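Probable CoA-transferase alpha subunit (Rhodococcus jostii, PDB 6COJ) probably acts as the alpha subunit of a CoA-transferase-family enzyme and takes up a bulky spirocyclic acyl-CoA thioester in its ligand pocket. Local coordinates at residues 24-29 with 212-217; 50-55 with 291-296. The protein carries 1 engineered substitution. One frame throughout, in Å; residues are numbered along the deposited sequence.

Interaction 1: 24-29 with 212-217; sequences DDAVGE and KRFVSV
Ala26 of helix 23-28 and Glu29, three residues further on, both rest on the ring of Phe214, which rises from strand 213-217 of the seven-stranded parallel sheet. This is a helix laid on the sheet of an alpha/beta fold of the coenzyme A transferase family. The tight part is the ring. Ala26 CB meets it near its root, 3.8 Å from Phe214 CD1, while the backbone oxygen of the same alanine stands 4.0 Å above one face, displaced toward the rim. That oxygen already accepts the backbone N-H of Glu29, at 3.0 Å from Glu29 N. At the far end of the ring, Glu29 CB comes obliquely to 3.5 Å from Phe214 CZ, and Glu29 CG follows at 3.9 Å. With CG of Phe214 anti to its own carbonyl carbon (chi1 -59°), the ring leans back toward the Lys212 end of the strand, where it can reach both residues. Leu181 of the neighbouring strand 177-184 also packs on Phe214, and Leu50 and Val246 pack on Ala26.

The outer side is looser. Lys212 runs its aliphatic chain past the carbonyl of Glu29, CD lying 3.8 Å from Glu29 O, and then bends at its last torsion (chi4 -59°). Its NZ and Glu29 OE2 are 5.3 Å apart, too far for a salt bridge. In the conformer described here a water lies between them, donating to Glu29 OE2 at 3.0 Å and accepting only a weak bond from Lys212 NZ; since exposed Glu29 was modelled in two conformers, this bridge is doubtful as a lasting link. The chemistry therefore implies a joint made by apolar packing, with no direct hydrogen bond across it and the opposite charges probably adding at most a modest attraction.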
# COMPACT_ATOMS: atom_id res chain seq x y z
N ASP A 24 -23.23 -17.31 -14.88
CA ASP A 24 -23.51 -18.64 -14.35
C ASP A 24 -22.28 -19.54 -14.41
O ASP A 24 -22.07 -20.37 -13.51
CB ASP A 24 -24.69 -19.26 -15.10
CG ASP A 24 -26.02 -18.59 -14.77
OD1 ASP A 24 -26.13 -17.92 -13.72
OD2 ASP A 24 -26.98 -18.75 -15.55
N ASP A 25 -21.46 -19.41 -15.46
CA ASP A 25 -20.19 -20.13 -15.53
C ASP A 25 -19.31 -19.82 -14.33
O ASP A 25 -18.72 -20.71 -13.71
CB ASP A 25 -19.40 -19.72 -16.78
CG ASP A 25 -19.93 -20.32 -18.07
OD1 ASP A 25 -20.64 -21.34 -18.03
OD2 ASP A 25 -19.60 -19.76 -19.14
N ALA A 26 -19.18 -18.53 -14.01
CA ALA A 26 -18.30 -18.13 -12.91
C ALA A 26 -18.79 -18.71 -11.59
O ALA A 26 -18.00 -19.27 -10.82
CB ALA A 26 -18.21 -16.60 -12.85
N VAL A 27 -20.09 -18.62 -11.33
CA VAL A 27 -20.63 -19.20 -10.11
C VAL A 27 -20.51 -20.71 -10.12
O VAL A 27 -20.37 -21.34 -9.07
CB VAL A 27 -22.06 -18.67 -9.87
CG1 VAL A 27 -22.74 -19.40 -8.69
CG2 VAL A 27 -21.99 -17.17 -9.61
N GLY A 28 -20.52 -21.32 -11.32
CA GLY A 28 -20.29 -22.75 -11.45
C GLY A 28 -18.92 -23.21 -10.99
O GLY A 28 -18.72 -24.41 -10.77
N GLU A 29 -17.96 -22.29 -10.87
CA GLU A 29 -16.64 -22.59 -10.32
C GLU A 29 -16.60 -22.49 -8.80
O GLU A 29 -15.59 -22.88 -8.20
CB GLU A 29 -15.60 -21.62 -10.90
CG GLU A 29 -15.33 -21.80 -12.38
CD GLU A 29 -14.96 -23.23 -12.72
OE1 GLU A 29 -15.73 -23.87 -13.47
OE2 GLU A 29 -13.92 -23.71 -12.23
N LYS A 212 -9.33 -18.32 -6.46
CA LYS A 212 -10.07 -18.17 -7.71
C LYS A 212 -10.67 -16.77 -7.77
O LYS A 212 -11.33 -16.34 -6.83
CB LYS A 212 -11.23 -19.18 -7.78
CG LYS A 212 -10.84 -20.64 -7.69
CD LYS A 212 -12.10 -21.50 -7.63
CE LYS A 212 -11.83 -22.91 -7.12
NZ LYS A 212 -10.83 -23.62 -7.96
N ARG A 213 -10.43 -16.06 -8.88
CA ARG A 213 -10.75 -14.64 -8.95
C ARG A 213 -11.63 -14.37 -10.15
O ARG A 213 -11.24 -14.65 -11.29
CB ARG A 213 -9.46 -13.83 -9.05
CG ARG A 213 -8.67 -13.71 -7.75
CD ARG A 213 -7.85 -14.94 -7.42
NE ARG A 213 -6.90 -15.27 -8.49
CZ ARG A 213 -5.69 -14.74 -8.59
NH1 ARG A 213 -5.28 -13.84 -7.70
NH2 ARG A 213 -4.88 -15.10 -9.58
N PHE A 214 -12.81 -13.81 -9.91
CA PHE A 214 -13.75 -13.49 -10.98
C PHE A 214 -14.03 -11.99 -10.96
O PHE A 214 -14.41 -11.44 -9.92
CB PHE A 214 -15.02 -14.32 -10.83
CG PHE A 214 -14.74 -15.78 -10.88
CD1 PHE A 214 -14.46 -16.39 -12.09
CD2 PHE A 214 -14.63 -16.51 -9.71
CE1 PHE A 214 -14.14 -17.72 -12.13
CE2 PHE A 214 -14.31 -17.85 -9.74
CZ PHE A 214 -14.06 -18.45 -10.96
N VAL A 215 -13.80 -11.34 -12.10
CA VAL A 215 -14.07 -9.91 -12.25
C VAL A 215 -15.17 -9.75 -13.29
O VAL A 215 -15.05 -10.26 -14.41
CB VAL A 215 -12.82 -9.10 -12.63
CG1 VAL A 215 -12.19 -9.58 -13.93
CG2 VAL A 215 -13.17 -7.62 -12.74
N SER A 216 -16.26 -9.10 -12.90
CA SER A 216 -17.22 -8.63 -13.89
C SER A 216 -16.86 -7.19 -14.25
O SER A 216 -16.35 -6.44 -13.41
CB SER A 216 -18.66 -8.78 -13.37
OG SER A 216 -18.86 -8.09 -12.14
N VAL A 217 -17.08 -6.82 -15.51
CA VAL A 217 -16.75 -5.49 -15.98
C VAL A 217 -17.91 -4.93 -16.78
O VAL A 217 -18.68 -5.68 -17.40
CB VAL A 217 -15.45 -5.44 -16.84
CG1 VAL A 217 -14.25 -5.82 -16.01
CG2 VAL A 217 -15.59 -6.35 -18.05
O HOH W 1 -11.86 -22.05 -10.90

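Interaction 2: 50-55 with 291-296; sequences LVRALL and GSEDDY
Residues 50-55 of helix 48-56 face the first turn of the C-terminal helix 293-306, and the nearest CA atoms are those of Arg52 and Glu293, 7.6 Å apart. A capping box starts the second helix: Asp295 N donates to Ser292 OG at the N-cap, and Ser292 N returns a bond to Asp295 OD2, reaching it from above the carboxylate plane. This turn presents Glu293 and Tyr296 to one long side chain, Arg52, and all three are buried.

Arg52 meets the glutamate side-on. Its NE donates to Glu293 OE1 at 3.0 Å in an almost straight bond (175°), and NH2 donates to Glu293 OE2, also at 3.0 Å. Both oxygens use their syn lone pairs, and the guanidinium and carboxylate planes are nearly coplanar, 22° apart, making a bidentate salt bridge. The CB of Glu293 points to one side of the helix 48-56 segment; a bend at chi2 (65°) then turns the carboxylate onto the edge of the guanidinium. Gln297 NE2 also donates to Glu293 OE2.

One face of the same guanidinium lies flat on the phenol ring of Tyr296, with centres 3.6 Å apart and CZ somewhat off the ring normal but still over the face, so the stack is also a cation-pi contact. Arg52 CD sits over the ring too, 3.7 Å from its centroid, in a CH-pi contact. Edge and face are thus held by different residues, which fixes the rotation of the group, and the carboxylate probably balances its buried charge. His253 completes the arrangement: its backbone O accepts from Arg52 NH1, and its ND1 is hydrogen-bonded to Tyr296 OH. Arg52 NH1 and Tyr296 OH themselves approach to 3.3 Å, but at an angle too poor for a hydrogen bond.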
# COMPACT_ATOMS: atom_id res chain seq x y z
N LEU A 50 -22.99 -10.80 -10.16
CA LEU A 50 -22.44 -12.06 -9.67
C LEU A 50 -23.17 -12.54 -8.43
O LEU A 50 -23.43 -13.74 -8.27
CB LEU A 50 -20.93 -11.92 -9.42
CG LEU A 50 -20.05 -11.97 -10.69
CD1 LEU A 50 -18.65 -11.37 -10.43
CD2 LEU A 50 -19.94 -13.39 -11.24
N VAL A 51 -23.57 -11.61 -7.55
CA VAL A 51 -24.35 -11.99 -6.37
C VAL A 51 -25.71 -12.57 -6.77
O VAL A 51 -26.17 -13.57 -6.20
CB VAL A 51 -24.49 -10.80 -5.40
CG1 VAL A 51 -25.50 -11.12 -4.29
CG2 VAL A 51 -23.14 -10.46 -4.80
N ARG A 52 -26.38 -11.95 -7.75
CA ARG A 52 -27.64 -12.51 -8.23
C ARG A 52 -27.44 -13.89 -8.84
O ARG A 52 -28.30 -14.77 -8.70
CB ARG A 52 -28.31 -11.55 -9.23
CG ARG A 52 -28.93 -10.31 -8.58
CD ARG A 52 -29.63 -9.39 -9.56
NE ARG A 52 -28.71 -8.65 -10.43
CZ ARG A 52 -28.19 -7.46 -10.13
NH1 ARG A 52 -28.47 -6.87 -8.96
NH2 ARG A 52 -27.38 -6.86 -10.99
N ALA A 53 -26.30 -14.12 -9.51
CA ALA A 53 -26.02 -15.45 -10.04
C ALA A 53 -25.80 -16.45 -8.91
O ALA A 53 -26.22 -17.61 -9.01
CB ALA A 53 -24.82 -15.40 -10.99
N LEU A 54 -25.17 -16.02 -7.81
CA LEU A 54 -25.08 -16.87 -6.63
C LEU A 54 -26.46 -17.25 -6.10
O LEU A 54 -26.70 -18.40 -5.73
CB LEU A 54 -24.27 -16.16 -5.54
CG LEU A 54 -22.82 -16.60 -5.39
CD1 LEU A 54 -22.09 -15.71 -4.39
CD2 LEU A 54 -22.75 -18.06 -4.96
N LEU A 55 -27.39 -16.28 -6.05
CA LEU A 55 -28.73 -16.55 -5.56
C LEU A 55 -29.45 -17.57 -6.43
O LEU A 55 -30.21 -18.40 -5.92
CB LEU A 55 -29.54 -15.25 -5.49
CG LEU A 55 -29.69 -14.64 -4.09
CD1 LEU A 55 -28.34 -14.42 -3.45
CD2 LEU A 55 -30.50 -13.35 -4.12
N GLY A 291 -35.40 -14.80 -12.68
CA GLY A 291 -34.99 -15.01 -14.05
C GLY A 291 -33.50 -14.77 -14.22
O GLY A 291 -32.71 -14.97 -13.30
N SER A 292 -33.13 -14.34 -15.42
CA SER A 292 -31.73 -14.10 -15.77
C SER A 292 -31.32 -12.68 -15.38
O SER A 292 -32.13 -11.87 -14.91
CB SER A 292 -31.53 -14.29 -17.27
OG SER A 292 -32.21 -13.29 -17.99
N GLU A 293 -30.04 -12.36 -15.59
CA GLU A 293 -29.58 -10.98 -15.43
C GLU A 293 -30.30 -10.06 -16.40
O GLU A 293 -30.69 -8.94 -16.03
CB GLU A 293 -28.07 -10.90 -15.62
CG GLU A 293 -27.46 -9.50 -15.44
CD GLU A 293 -27.58 -8.95 -14.02
OE1 GLU A 293 -27.90 -9.72 -13.09
OE2 GLU A 293 -27.30 -7.75 -13.82
N ASP A 294 -30.51 -10.51 -17.64
CA ASP A 294 -31.26 -9.70 -18.60
C ASP A 294 -32.67 -9.42 -18.11
O ASP A 294 -33.18 -8.31 -18.26
CB ASP A 294 -31.28 -10.37 -19.97
CG ASP A 294 -29.95 -10.27 -20.70
OD1 ASP A 294 -29.11 -9.45 -20.28
OD2 ASP A 294 -29.75 -11.00 -21.69
N ASP A 295 -33.32 -10.43 -17.51
CA ASP A 295 -34.66 -10.22 -16.95
C ASP A 295 -34.62 -9.20 -15.83
O ASP A 295 -35.50 -8.34 -15.73
CB ASP A 295 -35.23 -11.54 -16.44
CG ASP A 295 -35.46 -12.55 -17.54
OD1 ASP A 295 -35.69 -12.14 -18.69
OD2 ASP A 295 -35.41 -13.77 -17.25
N TYR A 296 -33.62 -9.30 -14.95
CA TYR A 296 -33.46 -8.31 -13.89
C TYR A 296 -33.30 -6.92 -14.47
O TYR A 296 -33.95 -5.97 -14.03
CB TYR A 296 -32.25 -8.67 -13.02
CG TYR A 296 -31.88 -7.60 -12.02
CD1 TYR A 296 -32.49 -7.55 -10.77
CD2 TYR A 296 -30.92 -6.63 -12.31
CE1 TYR A 296 -32.15 -6.58 -9.84
CE2 TYR A 296 -30.59 -5.65 -11.40
CZ TYR A 296 -31.20 -5.63 -10.16
OH TYR A 296 -30.88 -4.67 -9.24

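How the interactions relate
Helix 48-56 ties the two contacts together: it carries one side of interaction 2 and packs against both segments of interaction 1. Its Ala53 packs on Val27 of helix 23-28, with Val27 CG2 3.6 Å from Ala53 CB, and its Leu50 touches Ser216 of strand 213-217, so interactions 1 and 2 follow one another outward from the parallel sheet, their centres about 13 Å apart. Interaction 1 is partly buried: apolar where helix meets sheet, hydrated at its exposed rim. Interaction 2 joins two helices farther from the middle of the chain, yet its touching residues are all buried, and it relies on direct charge pairing and stacking.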